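Local coordinates for protein putative ribose operon repressor (Burkholderia thailandensis, PDB 3EGC) that probably represses transcription as a LacI-family DNA-binding regulator, its effector domain resembling periplasmic sugar-binding proteins, at residues A[61-72]-A[88-97]; A[101-109]-A[262-270]. All blocks are in the same frame, centred on the assembly; numbering follows the deposited sequence.

How the contacts relate
Both contacts lie in one sheet, in the lobe that begins with strand 10-15, and their centres are about 15 Å apart. Contact 1 pairs strand 67-70 with strand 90-93; contact 2 pairs strand 103-107 with strand 264-272. Since strands 90-93 and 103-107 are themselves neighbours, the four run side by side and parallel, with Ala92 of contact 1 probably hydrogen-bonded to Gly103 and Val105 of contact 2. Along the chain contact 1 is complete before contact 2 opens. The strands of contact 1 are joined by a short crossover through helix 78-82, whereas contact 2 brings back a strand from more than 150 residues later, after the chain has built the second lobe. Helix 241-257 packs against side chains of both.

Contact 1 of 2, residues A[61-72]-A[88-97]; sequences FERRVDGLILAP and FPIVAVNREL
In the beta-alpha-beta unit made by strand 67-70, helix 78-82 and strand 90-93, the two parallel strands lie directly side by side, their axes 4.7 Å apart, with Leu68 beside Ile90, Ile69 beside Val91 and Leu70 beside Ala92. Four backbone hydrogen bonds join them: Leu68 N to Pro89 O, Val91 N to Leu68 O, Leu70 N to Val91 O and Val93 N to Leu70 O. Leu68, Leu70, Ile90 and Ala92 point to one face of the sheet. Ile69 and Val91 point to the other, where helix 241-257 covers them with Met249, Met251 and Leu252.

Just before strand 90-93 comes Phe88, which carries the packing at this end. Its CG stands anti to the backbone N (chi1 -170°), which swings the ring across to the opposite segment. There Phe61 meets it in a T-shaped stack, the edge of Phe61 toward the face of Phe88, with ring centroids 5.2 Å apart and planes at 79°. At the rim of the Phe88 ring, near its plane, sit Leu68 and the carbonyl of Val65; Leu68 CG is 3.5 Å from Phe88 CE1. Val65 CG2 adds a contact of 3.6 Å to Phe88 CZ, so the ring is wedged between the end of helix 50-62 and the first strand residues. That helix finishes in a Schellman motif at Arg64.

At the carboxyl ends, Ala71 CB touches Val93 CG2 at 3.7 Å, and Pro72 CG packs 3.5 Å from Leu97 CD1. Pro72 O lies over one face of the Arg95 guanidinium, at too poor an angle for a hydrogen bond; Arg95 NH2 also has a long, weak ion pair with Glu48. On its far side strand 67-70 is hydrogen-bonded to strand 10-15. Adjacent parallel strands linked by a helical connection, with apolar residues on both faces, are characteristic of the Rossmann-like lobes of periplasmic-binding-protein domains.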
# COMPACT_ATOMS: atom_id res chain seq x y z
N PHE A 61 5.92 -20.65 -14.58
CA PHE A 61 5.68 -21.95 -15.16
C PHE A 61 6.92 -22.86 -15.23
O PHE A 61 6.89 -24.04 -14.80
CB PHE A 61 5.00 -21.83 -16.50
CG PHE A 61 4.58 -23.14 -17.05
CD1 PHE A 61 3.61 -23.89 -16.38
CD2 PHE A 61 5.16 -23.63 -18.24
CE1 PHE A 61 3.21 -25.11 -16.86
CE2 PHE A 61 4.76 -24.88 -18.74
CZ PHE A 61 3.78 -25.63 -18.04
N GLU A 62 8.03 -22.34 -15.73
CA GLU A 62 9.22 -23.17 -15.79
C GLU A 62 9.69 -23.60 -14.40
O GLU A 62 10.23 -24.69 -14.24
CB GLU A 62 10.36 -22.51 -16.58
CG GLU A 62 10.45 -21.04 -16.46
CD GLU A 62 11.83 -20.59 -15.95
OE1 GLU A 62 12.77 -20.42 -16.78
OE2 GLU A 62 11.95 -20.39 -14.71
N ARG A 63 9.47 -22.78 -13.39
CA ARG A 63 9.77 -23.17 -12.02
C ARG A 63 8.78 -24.21 -11.50
O ARG A 63 8.89 -24.68 -10.39
CB ARG A 63 9.79 -21.94 -11.09
CG ARG A 63 11.01 -21.02 -11.34
CD ARG A 63 11.21 -20.15 -10.13
NE ARG A 63 12.57 -19.65 -10.06
CZ ARG A 63 13.59 -20.32 -9.52
NH1 ARG A 63 13.36 -21.52 -9.00
NH2 ARG A 63 14.80 -19.79 -9.50
N ARG A 64 7.81 -24.55 -12.33
CA ARG A 64 6.71 -25.43 -11.95
C ARG A 64 6.02 -25.09 -10.64
O ARG A 64 6.00 -25.90 -9.71
CB ARG A 64 7.12 -26.92 -12.01
CG ARG A 64 7.45 -27.47 -13.45
CD ARG A 64 6.29 -27.23 -14.40
NE ARG A 64 6.51 -27.80 -15.72
CZ ARG A 64 7.33 -27.29 -16.63
NH1 ARG A 64 8.02 -26.20 -16.34
NH2 ARG A 64 7.48 -27.86 -17.82
N VAL A 65 5.47 -23.89 -10.58
CA VAL A 65 4.50 -23.57 -9.55
C VAL A 65 3.23 -24.39 -9.83
O VAL A 65 2.96 -24.76 -10.98
CB VAL A 65 4.13 -22.07 -9.56
CG1 VAL A 65 5.33 -21.21 -9.19
CG2 VAL A 65 3.56 -21.69 -10.92
N ASP A 66 2.45 -24.65 -8.80
CA ASP A 66 1.28 -25.50 -8.95
C ASP A 66 0.16 -24.78 -9.71
O ASP A 66 -0.74 -25.39 -10.26
CB ASP A 66 0.81 -25.96 -7.59
CG ASP A 66 1.78 -26.96 -6.94
OD1 ASP A 66 1.81 -27.10 -5.71
OD2 ASP A 66 2.45 -27.66 -7.67
N GLY A 67 0.22 -23.45 -9.72
CA GLY A 67 -0.85 -22.65 -10.28
C GLY A 67 -0.50 -21.18 -10.15
O GLY A 67 0.53 -20.85 -9.60
N LEU A 68 -1.35 -20.32 -10.68
CA LEU A 68 -1.15 -18.85 -10.67
C LEU A 68 -2.39 -18.10 -10.23
O LEU A 68 -3.50 -18.33 -10.73
CB LEU A 68 -0.77 -18.28 -12.06
CG LEU A 68 0.50 -18.67 -12.80
CD1 LEU A 68 0.71 -17.86 -14.11
CD2 LEU A 68 1.73 -18.53 -11.88
N ILE A 69 -2.17 -17.14 -9.35
CA ILE A 69 -3.08 -16.07 -9.16
C ILE A 69 -2.58 -14.85 -9.91
O ILE A 69 -1.48 -14.39 -9.70
CB ILE A 69 -3.25 -15.72 -7.68
CG1 ILE A 69 -3.77 -16.94 -6.91
CG2 ILE A 69 -4.15 -14.45 -7.58
CD1 ILE A 69 -4.05 -16.64 -5.47
N LEU A 70 -3.44 -14.27 -10.74
CA LEU A 70 -2.99 -13.24 -11.65
C LEU A 70 -3.87 -11.99 -11.56
O LEU A 70 -5.06 -12.03 -11.83
CB LEU A 70 -2.98 -13.82 -13.10
CG LEU A 70 -2.76 -12.78 -14.20
CD1 LEU A 70 -1.41 -12.05 -14.04
CD2 LEU A 70 -2.88 -13.34 -15.67
N ALA A 71 -3.31 -10.89 -11.14
CA ALA A 71 -3.98 -9.59 -11.33
C ALA A 71 -3.54 -9.02 -12.69
O ALA A 71 -2.45 -8.45 -12.83
CB ALA A 71 -3.61 -8.62 -10.21
N PRO A 72 -4.38 -9.18 -13.69
CA PRO A 72 -3.98 -8.90 -15.03
C PRO A 72 -3.65 -7.43 -15.34
O PRO A 72 -4.30 -6.50 -14.86
CB PRO A 72 -5.18 -9.38 -15.88
CG PRO A 72 -6.01 -10.22 -14.95
CD PRO A 72 -5.75 -9.68 -13.61
N PHE A 88 -2.96 -26.43 -16.34
CA PHE A 88 -2.37 -25.45 -15.44
C PHE A 88 -3.43 -24.46 -14.92
O PHE A 88 -3.94 -23.68 -15.69
CB PHE A 88 -1.22 -24.74 -16.11
CG PHE A 88 -0.40 -23.88 -15.17
CD1 PHE A 88 -0.47 -22.50 -15.25
CD2 PHE A 88 0.41 -24.46 -14.22
CE1 PHE A 88 0.25 -21.73 -14.44
CE2 PHE A 88 1.16 -23.67 -13.36
CZ PHE A 88 1.07 -22.30 -13.46
N PRO A 89 -3.76 -24.53 -13.62
CA PRO A 89 -4.80 -23.70 -12.99
C PRO A 89 -4.41 -22.24 -12.85
O PRO A 89 -3.29 -21.92 -12.38
CB PRO A 89 -5.01 -24.36 -11.58
CG PRO A 89 -3.79 -25.15 -11.35
CD PRO A 89 -3.06 -25.39 -12.66
N ILE A 90 -5.34 -21.38 -13.22
CA ILE A 90 -5.15 -19.94 -13.12
C ILE A 90 -6.38 -19.27 -12.54
O ILE A 90 -7.46 -19.43 -13.06
CB ILE A 90 -4.87 -19.30 -14.50
CG1 ILE A 90 -3.57 -19.90 -15.13
CG2 ILE A 90 -4.82 -17.73 -14.38
CD1 ILE A 90 -3.34 -19.47 -16.50
N VAL A 91 -6.25 -18.51 -11.47
CA VAL A 91 -7.35 -17.66 -11.14
C VAL A 91 -6.97 -16.21 -11.17
O VAL A 91 -5.91 -15.85 -10.68
CB VAL A 91 -8.14 -18.06 -9.89
CG1 VAL A 91 -7.78 -19.51 -9.38
CG2 VAL A 91 -8.02 -17.06 -8.90
N ALA A 92 -7.80 -15.42 -11.85
CA ALA A 92 -7.63 -13.98 -11.97
C ALA A 92 -8.29 -13.27 -10.79
O ALA A 92 -9.34 -13.72 -10.29
CB ALA A 92 -8.25 -13.46 -13.32
N VAL A 93 -7.71 -12.14 -10.40
CA VAL A 93 -8.42 -11.28 -9.41
C VAL A 93 -8.58 -9.92 -10.04
O VAL A 93 -7.73 -9.54 -10.92
CB VAL A 93 -7.62 -11.10 -8.07
CG1 VAL A 93 -7.57 -12.40 -7.35
CG2 VAL A 93 -6.19 -10.56 -8.37
N ASN A 94 -9.63 -9.22 -9.59
CA ASN A 94 -9.87 -7.82 -9.86
C ASN A 94 -10.44 -7.63 -11.28
O ASN A 94 -11.51 -6.99 -11.46
CB ASN A 94 -8.62 -6.98 -9.57
CG ASN A 94 -8.73 -5.53 -10.05
OD1 ASN A 94 -7.84 -5.04 -10.78
ND2 ASN A 94 -9.78 -4.85 -9.68
N ARG A 95 -9.73 -8.19 -12.26
CA ARG A 95 -10.15 -8.15 -13.66
C ARG A 95 -10.20 -9.58 -14.18
O ARG A 95 -9.29 -10.35 -13.90
CB ARG A 95 -9.16 -7.33 -14.55
CG ARG A 95 -9.31 -5.83 -14.42
CD ARG A 95 -8.12 -5.16 -13.81
NE ARG A 95 -7.03 -4.97 -14.76
CZ ARG A 95 -6.10 -4.02 -14.69
NH1 ARG A 95 -6.10 -3.11 -13.73
NH2 ARG A 95 -5.15 -4.01 -15.61
N GLU A 96 -11.25 -9.92 -14.93
CA GLU A 96 -11.40 -11.28 -15.44
C GLU A 96 -10.49 -11.51 -16.65
O GLU A 96 -10.02 -10.56 -17.30
CB GLU A 96 -12.87 -11.55 -15.80
CG GLU A 96 -13.26 -10.75 -16.99
CD GLU A 96 -14.75 -10.80 -17.30
OE1 GLU A 96 -15.24 -10.51 -18.26
OE2 GLU A 96 -15.60 -11.13 -16.65
N LEU A 97 -10.25 -12.78 -16.96
CA LEU A 97 -9.43 -13.14 -18.11
C LEU A 97 -10.27 -13.45 -19.34
O LEU A 97 -9.91 -13.04 -20.45
CB LEU A 97 -8.58 -14.35 -17.78
CG LEU A 97 -7.11 -14.19 -17.42
CD1 LEU A 97 -6.75 -12.72 -17.31
CD2 LEU A 97 -6.75 -15.00 -16.16

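Contact 2 of 2, residues A[101-109]-A[262-270]; sequences GCGAVLSEN and ATEMRLQTR
Leu106 and Arg266, paired across parallel strands 103-107 and 264-267, cross so that Leu106 CD1 lies over one face of the guanidinium, 3.5 Å from Arg266 NH2. A bend at chi2 (-83°) brings the guanidinium within reach of Ser107 O on the other strand and Glu264 on its own. In the guanidinium plane, Arg266 NH1 gives a bond of 2.8 Å to Ser107 O, nearly in line with the carbonyl bond. Also at the edge, Arg266 NE makes a salt bridge to Glu264 OE2 at 2.9 Å. NH2 has a further partner in Glu142 of helix 138-153, so the flat group is held on several sides and its rotation is fixed.

On the opposite sheet face, Val105 CG1 meets Leu267 CD2 at 3.8 Å, while Ser107 CB lies against Thr269 CG2. Glu108, at the N-cap position of helix 109-122, extends past the strand pair. Glu108 OE2 accepts from Thr269 N at 2.9 Å, from above the carboxylate plane, and its OE1 is salt-bridged to Arg111. Five backbone bonds join the strands, from Ala104 N–Thr263 O to Glu108 N–Leu267 O. A late strand returning beside an early one is characteristic of the two-lobed periplasmic-binding-protein fold of LacI-family effector domains.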
# COMPACT_ATOMS: atom_id res chain seq x y z
N GLY A 101 -11.77 -22.14 -18.46
CA GLY A 101 -11.06 -22.82 -17.40
C GLY A 101 -10.38 -21.94 -16.37
O GLY A 101 -9.95 -22.45 -15.36
N CYS A 102 -10.25 -20.64 -16.65
CA CYS A 102 -9.70 -19.72 -15.63
C CYS A 102 -10.73 -19.18 -14.66
O CYS A 102 -11.67 -18.51 -15.07
CB CYS A 102 -9.02 -18.53 -16.31
SG CYS A 102 -7.79 -19.09 -17.39
N GLY A 103 -10.53 -19.42 -13.37
CA GLY A 103 -11.35 -18.78 -12.35
C GLY A 103 -11.12 -17.29 -12.26
O GLY A 103 -10.10 -16.75 -12.73
N ALA A 104 -12.08 -16.62 -11.65
CA ALA A 104 -12.00 -15.22 -11.38
C ALA A 104 -12.67 -14.91 -10.02
O ALA A 104 -13.71 -15.50 -9.66
CB ALA A 104 -12.66 -14.50 -12.49
N VAL A 105 -12.03 -14.01 -9.27
CA VAL A 105 -12.55 -13.41 -8.07
C VAL A 105 -12.58 -11.89 -8.27
O VAL A 105 -11.55 -11.23 -8.25
CB VAL A 105 -11.67 -13.70 -6.83
CG1 VAL A 105 -12.34 -13.09 -5.54
CG2 VAL A 105 -11.40 -15.18 -6.71
N LEU A 106 -13.79 -11.35 -8.40
CA LEU A 106 -14.04 -9.99 -8.73
C LEU A 106 -14.93 -9.29 -7.65
O LEU A 106 -15.55 -9.93 -6.85
CB LEU A 106 -14.77 -9.98 -10.08
CG LEU A 106 -14.16 -10.88 -11.17
CD1 LEU A 106 -15.13 -10.95 -12.43
CD2 LEU A 106 -12.75 -10.42 -11.57
N SER A 107 -15.01 -7.97 -7.69
CA SER A 107 -15.97 -7.24 -6.83
C SER A 107 -17.30 -7.04 -7.54
O SER A 107 -17.37 -7.16 -8.77
CB SER A 107 -15.44 -5.86 -6.42
OG SER A 107 -14.30 -6.00 -5.59
N GLU A 108 -18.33 -6.70 -6.76
CA GLU A 108 -19.61 -6.26 -7.36
C GLU A 108 -19.59 -4.79 -7.84
O GLU A 108 -20.25 -3.89 -7.26
CB GLU A 108 -20.82 -6.60 -6.47
CG GLU A 108 -20.84 -5.84 -5.12
CD GLU A 108 -21.81 -6.45 -4.10
OE1 GLU A 108 -22.50 -7.44 -4.43
OE2 GLU A 108 -21.87 -5.91 -2.98
N ASN A 109 -18.83 -4.54 -8.89
CA ASN A 109 -18.60 -3.15 -9.34
C ASN A 109 -19.83 -2.34 -9.77
O ASN A 109 -20.03 -1.22 -9.28
CB ASN A 109 -17.56 -3.10 -10.44
CG ASN A 109 -16.22 -3.73 -10.01
OD1 ASN A 109 -15.59 -3.28 -9.06
ND2 ASN A 109 -15.75 -4.71 -10.78
N ALA A 262 -12.82 -24.15 -11.17
CA ALA A 262 -12.76 -22.73 -11.46
C ALA A 262 -14.16 -22.17 -11.58
O ALA A 262 -15.05 -22.79 -12.17
CB ALA A 262 -12.03 -22.48 -12.78
N THR A 263 -14.33 -20.95 -11.06
CA THR A 263 -15.57 -20.21 -11.32
C THR A 263 -15.39 -18.68 -11.25
O THR A 263 -14.32 -18.21 -10.96
CB THR A 263 -16.66 -20.65 -10.35
OG1 THR A 263 -17.92 -20.36 -10.95
CG2 THR A 263 -16.51 -19.94 -9.00
N GLU A 264 -16.44 -17.94 -11.53
CA GLU A 264 -16.46 -16.51 -11.33
C GLU A 264 -17.13 -16.18 -10.02
O GLU A 264 -18.28 -16.48 -9.79
CB GLU A 264 -17.15 -15.75 -12.49
CG GLU A 264 -17.37 -14.24 -12.17
CD GLU A 264 -17.93 -13.40 -13.34
OE1 GLU A 264 -17.67 -13.76 -14.52
OE2 GLU A 264 -18.64 -12.38 -13.07
N MET A 265 -16.38 -15.58 -9.12
CA MET A 265 -16.93 -15.16 -7.85
C MET A 265 -17.07 -13.66 -7.83
O MET A 265 -16.13 -12.93 -8.10
CB MET A 265 -16.05 -15.57 -6.68
CG MET A 265 -16.46 -16.85 -5.95
SD MET A 265 -15.26 -17.43 -4.71
CE MET A 265 -16.09 -16.74 -3.25
N ARG A 266 -18.26 -13.19 -7.48
CA ARG A 266 -18.45 -11.79 -7.25
C ARG A 266 -18.57 -11.54 -5.75
O ARG A 266 -19.49 -12.05 -5.10
CB ARG A 266 -19.70 -11.32 -7.96
CG ARG A 266 -19.56 -11.33 -9.46
CD ARG A 266 -18.87 -10.07 -9.95
NE ARG A 266 -18.66 -10.08 -11.38
CZ ARG A 266 -18.17 -9.05 -12.09
NH1 ARG A 266 -17.84 -7.88 -11.46
NH2 ARG A 266 -18.01 -9.18 -13.41
N LEU A 267 -17.69 -10.71 -5.21
CA LEU A 267 -17.69 -10.44 -3.76
C LEU A 267 -18.38 -9.11 -3.33
O LEU A 267 -18.25 -8.08 -3.96
CB LEU A 267 -16.27 -10.44 -3.25
CG LEU A 267 -15.75 -11.71 -2.58
CD1 LEU A 267 -16.44 -13.05 -3.03
CD2 LEU A 267 -14.20 -11.80 -2.54
N GLN A 268 -19.12 -9.16 -2.24
CA GLN A 268 -19.82 -8.02 -1.72
C GLN A 268 -18.89 -6.85 -1.32
O GLN A 268 -17.86 -7.01 -0.63
CB GLN A 268 -20.68 -8.48 -0.53
CG GLN A 268 -21.00 -7.45 0.62
CD GLN A 268 -21.63 -8.16 1.87
OE1 GLN A 268 -20.95 -8.71 2.74
NE2 GLN A 268 -22.93 -8.18 1.93
N THR A 269 -19.27 -5.67 -1.77
CA THR A 269 -18.67 -4.44 -1.41
C THR A 269 -19.64 -3.73 -0.44
O THR A 269 -20.85 -4.02 -0.38
CB THR A 269 -18.50 -3.55 -2.66
OG1 THR A 269 -19.77 -3.17 -3.17
CG2 THR A 269 -17.79 -4.28 -3.70
N ARG A 270 -19.13 -2.77 0.29
CA ARG A 270 -19.99 -2.07 1.16
C ARG A 270 -19.77 -0.56 1.06
O ARG A 270 -18.66 -0.08 0.93
CB ARG A 270 -19.89 -2.60 2.59
CG ARG A 270 -19.15 -1.74 3.51
CD ARG A 270 -18.99 -2.41 4.84
NE ARG A 270 -18.87 -1.44 5.89
CZ ARG A 270 -17.73 -1.03 6.42
NH1 ARG A 270 -16.59 -1.53 5.99
NH2 ARG A 270 -17.74 -0.14 7.38